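Local structure of galectin 2 (Gallus gallus, 2YMZ) at residues A[46-49]-A[50-53]. The protein is a prototype galectin, a lectin that probably binds beta-galactoside-containing carbohydrates. Sequence-based numbering, arbitrary orientation.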
# COMPACT_ATOMS: atom_id res chain seq x y z
N ASN A 46 4.21 -0.83 17.41
CA ASN A 46 5.43 -1.52 17.13
C ASN A 46 5.57 -2.79 18.02
O ASN A 46 6.02 -2.72 19.18
CB ASN A 46 6.56 -0.53 17.54
CG ASN A 46 7.99 -1.13 17.48
OD1 ASN A 46 8.85 -0.63 18.23
ND2 ASN A 46 8.29 -2.02 16.58
N PRO A 47 5.08 -3.94 17.52
CA PRO A 47 5.31 -5.17 18.27
C PRO A 47 6.79 -5.53 18.27
O PRO A 47 7.43 -5.51 17.24
CB PRO A 47 4.58 -6.20 17.41
CG PRO A 47 3.43 -5.46 16.73
CD PRO A 47 4.13 -4.11 16.40
N ARG A 48 7.30 -5.84 19.45
CA ARG A 48 8.73 -6.14 19.60
C ARG A 48 8.85 -7.57 20.18
O ARG A 48 8.38 -7.84 21.29
CB ARG A 48 9.31 -5.14 20.57
CG ARG A 48 9.51 -3.81 19.77
CD ARG A 48 10.54 -2.86 20.33
NE ARG A 48 11.75 -3.53 20.76
CZ ARG A 48 12.93 -3.58 20.12
NH1 ARG A 48 13.11 -2.96 18.96
NH2 ARG A 48 13.96 -4.29 20.70
N PHE A 49 9.49 -8.42 19.41
CA PHE A 49 9.50 -9.86 19.75
C PHE A 49 10.51 -10.09 20.89
O PHE A 49 10.21 -10.85 21.78
CB PHE A 49 9.88 -10.72 18.55
CG PHE A 49 8.71 -10.95 17.63
CD1 PHE A 49 7.86 -12.02 17.86
CD2 PHE A 49 8.48 -10.09 16.57
CE1 PHE A 49 6.76 -12.21 17.06
CE2 PHE A 49 7.37 -10.29 15.70
CZ PHE A 49 6.53 -11.37 15.97
N ASN A 50 11.55 -9.27 20.97
CA ASN A 50 12.66 -9.59 21.97
C ASN A 50 12.11 -9.43 23.36
O ASN A 50 12.41 -10.21 24.27
CB ASN A 50 13.82 -8.57 21.83
CG ASN A 50 14.64 -8.78 20.58
OD1 ASN A 50 14.45 -9.75 19.86
ND2 ASN A 50 15.58 -7.85 20.32
N GLU A 51 11.32 -8.36 23.58
CA GLU A 51 10.78 -8.08 24.88
C GLU A 51 9.33 -8.55 25.04
O GLU A 51 8.72 -8.29 26.08
CB GLU A 51 10.91 -6.59 25.23
CG GLU A 51 12.36 -6.09 25.12
CD GLU A 51 12.59 -5.35 23.82
OE1 GLU A 51 11.59 -4.96 23.16
OE2 GLU A 51 13.75 -5.22 23.40
N SER A 52 8.82 -9.16 23.97
CA SER A 52 7.44 -9.69 23.95
C SER A 52 6.42 -8.63 24.39
O SER A 52 5.69 -8.79 25.37
CB SER A 52 7.33 -10.97 24.85
OG SER A 52 6.08 -11.58 24.58
N VAL A 53 6.40 -7.46 23.72
CA VAL A 53 5.55 -6.38 24.19
C VAL A 53 5.13 -5.56 22.91
O VAL A 53 5.91 -5.51 21.92
CB VAL A 53 6.34 -5.42 25.17
CG1 VAL A 53 7.58 -4.87 24.49
CG2 VAL A 53 5.46 -4.26 25.71
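Arg-48 bends at CG–CD (chi3 43°) and Glu-51 bends at CB–CG (chi2 100°), which sets their charged ends side by side. Both lie in a beta hairpin with a G1 bulge, at the turn joining strands 40-48 and 53-60 of the galectin beta sandwich. NE and NH2 of Arg-48 each take one carboxylate oxygen of Glu-51 in a bidentate salt bridge, and each oxygen offers its syn lone pair. NE of Arg-48 meets OE1 of Glu-51 at 2.8 Å, almost perfectly straight at 178°. NH2 of Arg-48 reaches OE2 of Glu-51 at 2.9 Å. The two roughly parallel bonds limit rotation of the guanidinium and hold the two planes nearly coplanar. Asn-46, Pro-47 and Arg-48 belong to the galectin signature sequence. As in related galectins, where the Arg of this signature contacts the sugar, the salt bridge is consistent with a positioned Arg-48.

Backbone bonds close the hairpin. Arg-48 and Val-53 form an antiparallel hydrogen-bonded pair. N of Arg-48 donates to O of Val-53 at 2.9 Å, and N of Val-53 returns a bond to O of Arg-48 at 3.2 Å. Arg-48 lies across from two residues, Ser-52 and Val-53, which is the G1 bulge. Ser-52 takes the left-handed backbone conformation there.

CB of Phe-49 leaves on the side of the hairpin opposite the Arg-48 and Val-53 side chains, and its ring packs edge-to-face (T-shaped) against Phe-73. Asn-50 gives its ND2 to OE1 of Glu-28. Inside the turn, N of Ser-52 bonds to O of Phe-49 at 3.1 Å, approaching from above the carbonyl plane.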